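Extracellular solute-binding protein, family 1 (Trichodesmium erythraeum IMS101, PDB 6G7N) binds ferric iron and probably serves as the solute-binding component of an ABC transporter that takes up iron. Local coordinates at residues S78-N81 with N82-A86; N87-S90 with P91-W95. All coordinates share one frame; numbering follows the deposited sequence.

Contact 1 (S78-N81 with N82-A86); sequences STLN and NKIPA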
ATOM      1  N   SER A  78     -23.426   5.760  -3.240  1.00 11.42           N
ATOM      2  CA  SER A  78     -23.835   4.363  -3.132  1.00 11.22           C
ATOM      3  C   SER A  78     -22.851   3.450  -3.874  1.00 10.73           C
ATOM      4  O   SER A  78     -22.542   2.363  -3.405  1.00 11.58           O
ATOM      5  CB  SER A  78     -25.241   4.180  -3.691  1.00 12.54           C
ATOM      6  OG  SER A  78     -25.650   2.842  -3.761  1.00 15.52           O
ATOM      7  N   THR A  79     -22.422   3.876  -5.063  1.00 10.90           N
ATOM      8  CA  THR A  79     -21.488   3.082  -5.828  1.00 11.08           C
ATOM      9  C   THR A  79     -20.155   2.873  -5.093  1.00 10.84           C
ATOM     10  O   THR A  79     -19.670   1.751  -4.962  1.00 10.98           O
ATOM     11  CB  THR A  79     -21.275   3.710  -7.215  1.00 12.51           C
ATOM     12  OG1 THR A  79     -22.518   3.645  -7.919  1.00 15.64           O
ATOM     13  CG2 THR A  79     -20.212   3.039  -8.014  1.00 14.08           C
ATOM     14  N   LEU A  80     -19.566   3.951  -4.594  1.00 10.08           N
ATOM     15  CA  LEU A  80     -18.299   3.800  -3.874  1.00  9.66           C
ATOM     16  C   LEU A  80     -18.472   2.940  -2.623  1.00  9.17           C
ATOM     17  O   LEU A  80     -17.644   2.073  -2.338  1.00  9.93           O
ATOM     18  CB  LEU A  80     -17.703   5.147  -3.473  1.00 10.19           C
ATOM     19  CG  LEU A  80     -17.309   6.080  -4.613  1.00 10.75           C
ATOM     20  CD1 LEU A  80     -16.714   7.363  -4.080  1.00 11.91           C
ATOM     21  CD2 LEU A  80     -16.357   5.437  -5.588  1.00 11.63           C
ATOM     22  N   ASN A  81     -19.534   3.190  -1.857  1.00  8.98           N
ATOM     23  CA  ASN A  81     -19.658   2.498  -0.605  1.00  9.10           C
ATOM     24  C   ASN A  81     -19.982   1.030  -0.789  1.00  9.00           C
ATOM     25  O   ASN A  81     -19.513   0.173  -0.032  1.00  9.49           O
ATOM     26  CB  ASN A  81     -20.653   3.164   0.314  1.00  9.49           C
ATOM     27  CG  ASN A  81     -20.242   4.549   0.761  1.00 10.34           C
ATOM     28  OD1 ASN A  81     -19.067   4.932   0.722  1.00 11.52           O
ATOM     29  ND2 ASN A  81     -21.235   5.321   1.192  1.00 12.79           N
ATOM     30  N   ASN A  82     -20.838   0.722  -1.759  1.00  9.29           N
ATOM     31  CA  ASN A  82     -21.184  -0.672  -1.988  1.00  9.46           C
ATOM     32  C   ASN A  82     -19.999  -1.472  -2.577  1.00  9.19           C
ATOM     33  O   ASN A  82     -19.778  -2.613  -2.185  1.00  9.91           O
ATOM     34  CB  ASN A  82     -22.414  -0.797  -2.894  1.00 10.00           C
ATOM     35  CG  ASN A  82     -22.805  -2.243  -3.073  1.00 12.00           C
ATOM     36  OD1 ASN A  82     -22.948  -2.996  -2.098  1.00 12.47           O
ATOM     37  ND2 ASN A  82     -22.861  -2.677  -4.367  1.00 16.21           N
ATOM     38  N   LYS A  83     -19.294  -0.878  -3.521  1.00  8.90           N
ATOM     39  CA  LYS A  83     -18.249  -1.599  -4.222  1.00  9.02           C
ATOM     40  C   LYS A  83     -16.905  -1.640  -3.489  1.00  8.79           C
ATOM     41  O   LYS A  83     -16.131  -2.572  -3.723  1.00  9.48           O
ATOM     42  CB  LYS A  83     -18.050  -1.028  -5.638  1.00  9.72           C
ATOM     43  CG  LYS A  83     -19.274  -1.208  -6.539  1.00 11.13           C
ATOM     44  CD  LYS A  83     -19.589  -2.661  -6.846  1.00 13.19           C
ATOM     45  CE  LYS A  83     -20.747  -2.794  -7.803  1.00 15.35           C
ATOM     46  NZ  LYS A  83     -21.028  -4.211  -8.140  1.00 17.97           N
ATOM     47  N   ILE A  84     -16.596  -0.631  -2.668  1.00  8.63           N
ATOM     48  CA  ILE A  84     -15.317  -0.606  -1.944  1.00  8.73           C
ATOM     49  C   ILE A  84     -15.564  -1.162  -0.558  1.00  8.68           C
ATOM     50  O   ILE A  84     -16.403  -0.648   0.190  1.00  8.74           O
ATOM     51  CB  ILE A  84     -14.710   0.787  -1.898  1.00  9.01           C
ATOM     52  CG1 ILE A  84     -14.504   1.336  -3.303  1.00  9.04           C
ATOM     53  CG2 ILE A  84     -13.420   0.763  -1.121  1.00  9.45           C
ATOM     54  CD1 ILE A  84     -14.013   2.755  -3.378  1.00 10.14           C
ATOM     55  N   PRO A  85     -14.830  -2.234  -0.166  1.00  8.82           N
ATOM     56  CA  PRO A  85     -14.998  -2.758   1.179  1.00  8.89           C
ATOM     57  C   PRO A  85     -14.824  -1.667   2.235  1.00  8.50           C
ATOM     58  O   PRO A  85     -13.940  -0.822   2.115  1.00  8.43           O
ATOM     59  CB  PRO A  85     -13.859  -3.808   1.281  1.00 10.29           C
ATOM     60  CG  PRO A  85     -13.581  -4.205  -0.131  1.00 11.67           C
ATOM     61  CD  PRO A  85     -13.805  -2.967  -0.939  1.00  9.91           C
ATOM     62  N   ALA A  86     -15.638  -1.734   3.300  1.00  8.68           N
ATOM     63  CA  ALA A  86     -15.610  -0.694   4.319  1.00  8.33           C
ATOM     64  C   ALA A  86     -14.237  -0.481   4.934  1.00  8.29           C
ATOM     65  O   ALA A  86     -13.872   0.643   5.265  1.00  8.94           O
ATOM     66  CB  ALA A  86     -16.617  -1.005   5.410  1.00  9.27           C
TER

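Contact 2 (N87-S90 with P91-W95); sequences NLRS and PEKLW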
ATOM      1  N   ASN A  87     -13.475  -1.559   5.098  1.00  8.20           N
ATOM      2  CA  ASN A  87     -12.145  -1.464   5.698  1.00  8.30           C
ATOM      3  C   ASN A  87     -11.139  -0.722   4.836  1.00  8.42           C
ATOM      4  O   ASN A  87     -10.080  -0.346   5.339  1.00  8.98           O
ATOM      5  CB  ASN A  87     -11.618  -2.849   6.090  1.00  9.36           C
ATOM      6  CG  ASN A  87     -11.519  -3.803   4.919  1.00  9.16           C
ATOM      7  OD1 ASN A  87     -12.551  -4.123   4.302  1.00 10.03           O
ATOM      8  ND2 ASN A  87     -10.307  -4.243   4.577  1.00  9.98           N
ATOM      9  N   LEU A  88     -11.426  -0.555   3.538  1.00  8.21           N
ATOM     10  CA  LEU A  88     -10.529   0.052   2.585  1.00  8.60           C
ATOM     11  C   LEU A  88     -10.950   1.476   2.203  1.00  8.63           C
ATOM     12  O   LEU A  88     -10.437   2.018   1.215  1.00  9.80           O
ATOM     13  CB  LEU A  88     -10.392  -0.825   1.336  1.00  8.69           C
ATOM     14  CG  LEU A  88      -9.939  -2.266   1.593  1.00  9.08           C
ATOM     15  CD1 LEU A  88      -9.811  -3.021   0.280  1.00 11.03           C
ATOM     16  CD2 LEU A  88      -8.625  -2.333   2.363  1.00  9.72           C
ATOM     17  N   ARG A  89     -11.844   2.088   2.981  1.00  8.71           N
ATOM     18  CA  ARG A  89     -12.221   3.487   2.738  1.00  9.10           C
ATOM     19  C   ARG A  89     -12.304   4.225   4.071  1.00  9.05           C
ATOM     20  O   ARG A  89     -12.535   3.659   5.143  1.00  9.42           O
ATOM     21  CB  ARG A  89     -13.531   3.591   1.932  1.00  9.05           C
ATOM     22  CG  ARG A  89     -14.655   2.670   2.374  1.00  8.94           C
ATOM     23  CD  ARG A  89     -15.941   2.889   1.552  1.00  9.13           C
ATOM     24  NE  ARG A  89     -16.913   1.796   1.692  1.00  9.04           N
ATOM     25  CZ  ARG A  89     -17.777   1.666   2.697  1.00  9.30           C
ATOM     26  NH1 ARG A  89     -18.630   0.631   2.672  1.00  9.34           N
ATOM     27  NH2 ARG A  89     -17.799   2.519   3.718  1.00  9.82           N
ATOM     28  N   SER A  90     -12.100   5.546   3.992  1.00  9.15           N
ATOM     29  CA  SER A  90     -12.145   6.396   5.179  1.00  9.35           C
ATOM     30  C   SER A  90     -13.509   6.283   5.859  1.00  9.41           C
ATOM     31  O   SER A  90     -14.528   6.515   5.190  1.00  9.80           O
ATOM     32  CB  SER A  90     -12.028   7.844   4.721  1.00  9.79           C
ATOM     33  OG  SER A  90     -12.283   8.770   5.757  1.00 11.44           O
ATOM     34  N   PRO A  91     -13.559   6.107   7.183  1.00  9.50           N
ATOM     35  CA  PRO A  91     -14.852   6.172   7.886  1.00 10.88           C
ATOM     36  C   PRO A  91     -15.591   7.490   7.696  1.00 11.66           C
ATOM     37  O   PRO A  91     -16.823   7.513   7.793  1.00 13.64           O
ATOM     38  CB  PRO A  91     -14.465   5.951   9.354  1.00 12.10           C
ATOM     39  CG  PRO A  91     -13.245   5.084   9.245  1.00 12.13           C
ATOM     40  CD  PRO A  91     -12.483   5.659   8.090  1.00 10.87           C
ATOM     41  N   GLU A  92     -14.850   8.555   7.403  1.00 11.35           N
ATOM     42  CA  GLU A  92     -15.428   9.899   7.198  1.00 12.82           C
ATOM     43  C   GLU A  92     -15.651  10.211   5.724  1.00 11.76           C
ATOM     44  O   GLU A  92     -16.008  11.350   5.375  1.00 13.47           O
ATOM     45  CB  GLU A  92     -14.518  10.963   7.820  1.00 16.83           C
ATOM     46  CG  GLU A  92     -14.374  10.869   9.340  1.00 21.10           C
ATOM     47  CD  GLU A  92     -13.364  11.861   9.887  1.00 27.30           C
ATOM     48  OE1 GLU A  92     -13.719  13.050  10.047  1.00 40.87           O
ATOM     49  OE2 GLU A  92     -12.201  11.466  10.145  1.00 31.83           O
ATOM     50  N   LYS A  93     -15.407   9.248   4.836  1.00 10.92           N
ATOM     51  CA  LYS A  93     -15.709   9.396   3.410  1.00 11.09           C
ATOM     52  C   LYS A  93     -14.827  10.409   2.709  1.00  9.93           C
ATOM     53  O   LYS A  93     -15.179  10.950   1.662  1.00 11.37           O
ATOM     54  CB  LYS A  93     -17.190   9.650   3.137  1.00 12.23           C
ATOM     55  CG  LYS A  93     -18.136   8.703   3.861  1.00 13.58           C
ATOM     56  CD  LYS A  93     -18.007   7.240   3.419  1.00 13.59           C
ATOM     57  CE  LYS A  93     -19.009   6.316   4.125  1.00 14.84           C
ATOM     58  NZ  LYS A  93     -18.712   6.177   5.569  1.00 15.15           N
ATOM     59  N   LEU A  94     -13.633  10.613   3.248  1.00 10.26           N
ATOM     60  CA  LEU A  94     -12.674  11.564   2.692  1.00 10.77           C
ATOM     61  C   LEU A  94     -11.785  10.986   1.594  1.00 10.24           C
ATOM     62  O   LEU A  94     -11.260  11.732   0.765  1.00 10.78           O
ATOM     63  CB  LEU A  94     -11.830  12.176   3.804  1.00 11.64           C
ATOM     64  CG  LEU A  94     -12.611  13.083   4.755  1.00 14.13           C
ATOM     65  CD1 LEU A  94     -11.798  13.325   6.006  1.00 17.30           C
ATOM     66  CD2 LEU A  94     -12.975  14.405   4.079  1.00 16.25           C
ATOM     67  N   TRP A  95     -11.605   9.665   1.596  1.00  9.66           N
ATOM     68  CA  TRP A  95     -10.766   9.000   0.628  1.00  9.60           C
ATOM     69  C   TRP A  95     -11.174   7.534   0.593  1.00  9.08           C
ATOM     70  O   TRP A  95     -11.845   7.031   1.492  1.00  9.48           O
ATOM     71  CB  TRP A  95      -9.253   9.181   0.928  1.00  9.69           C
ATOM     72  CG  TRP A  95      -8.862   8.935   2.343  1.00 10.20           C
ATOM     73  CD1 TRP A  95      -8.640   9.917   3.276  1.00 11.12           C
ATOM     74  CD2 TRP A  95      -8.663   7.682   3.018  1.00  9.74           C
ATOM     75  NE1 TRP A  95      -8.324   9.355   4.494  1.00 11.36           N
ATOM     76  CE2 TRP A  95      -8.357   7.988   4.360  1.00 10.15           C
ATOM     77  CE3 TRP A  95      -8.761   6.323   2.627  1.00  9.91           C
ATOM     78  CZ2 TRP A  95      -8.154   7.003   5.308  1.00 11.33           C
ATOM     79  CZ3 TRP A  95      -8.572   5.359   3.575  1.00 10.79           C
ATOM     80  CH2 TRP A  95      -8.265   5.686   4.893  1.00 11.01           C
TER
HETATM   81  O   HOH W   1     -16.435   4.582   5.028  1.00 11.12           O

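Contact 1 (S78-N81 with N82-A86)
The flat groups that meet here are the peptide units of Ser78, Thr79 and Leu80, and the next turn touches each of them at its carbonyl oxygen. Hydrogen bonds run from Asn82 N to Ser78 O, from Lys83 N to Thr79 O and from Ile84 N to Leu80 O, the last over 2.9 Å. Aliphatic carbons crowd in beside these bonds: Lys83 CG packs 3.4 Å from Thr79 O, and Ile84 CB comes within 3.2 Å of Leu80 O. The CG1 branch of Ile84 stands beside its own backbone N (chi1 -57°), which carries it back over the preceding turn. There it lies alongside Leu80, both side chains pointing the same way, with Leu80 CD2 and Ile84 CD1 4.2 Å apart. This is the i to i+4 pattern of a short alpha-helix, 78-83, in its last turn. Its apolar stripe faces strand 96-108 at Phe96 and helix 245-255 at Leu252, so branched hydrocarbon side chains suit both positions, whereas Asn82 and Lys83 belong to the solvent-facing side, the lysine chain bending at its second torsion and leading its charge away. Ile84 is the first residue to leave helical geometry; its extended backbone agrees with the preference of residues that precede a proline, here Pro85. The turn brings two acceptors together, Asn81 O and Ile84 O, 3.2 Å apart and not bonded to each other. Arg89 answers both, with a hydrogen bond from NE to Ile84 O and a weak one from NH1 to Asn81 O, a cation set where the helix dipole would probably welcome it.

Contact 2 (N87-S90 with P91-W95)
Ser90 OG is gripped by two backbone amides, Glu92 N at 3.1 Å and, more weakly but straighter, Leu94 N at 3.4 Å. The hydroxyl stands opposite its own backbone N (chi1 170°) and thereby reaches over the type I turn Ser90-Lys93, whose closing bond runs from Lys93 N to Ser90 O over 2.9 Å. Side-chain and main-chain oxygens of one serine thus hold the turn together, an ST motif, and Pro91 suits the second position because its ring fixes phi near the required value. Ser90 O accepts a further hydrogen bond, from a water at 2.7 Å. That water also accepts from Lys93 NZ and, in the guanidinium plane, from NH2 of Arg89, whose NE is held by Ile84 O at the end of helix 78-83; it thus mediates between like charges 4.2 Å apart, NH2 to NZ. Ser90 N gives a nearly straight bond to Trp95 O, while Ser90 CB sits over the indole five-membered ring in a CH-pi contact, 3.8 Å from its centroid. Trp95 NE1 hydrogen-bonds to Gln67 OE1, and the ring touches Leu63. An alanine in place of Trp95 would probably strip Ser90 CB of its aromatic platform, open a gap towards Leu63 and leave Gln67 OE1 without its indole N-H partner. Trp95 thus wedges between this loop and helix 60-68, with helix 297-301 touching it through Ser297, just before strand 96-108 begins.

How the contacts relate
The two contacts come in series along one continuous run of chain, contact 1 closing helix 78-83 and contact 2 forming the loop that follows, with their centres about 10 Å apart. They touch directly, Arg89 joining the loop to the end of the helix. Both adjoin strand 96-108: Leu80 and Ile84 of contact 1 and Arg89 of contact 2 touch Phe96, and the loop then runs straight into the strand. That long strand belongs to the mixed sheet of the solute-binding protein fold and carries Arg101 of the ligand pocket. The Trp95 side chain remains about 14 Å from the bound D-glutamic acid, so contact 2 does not touch this ligand through that residue.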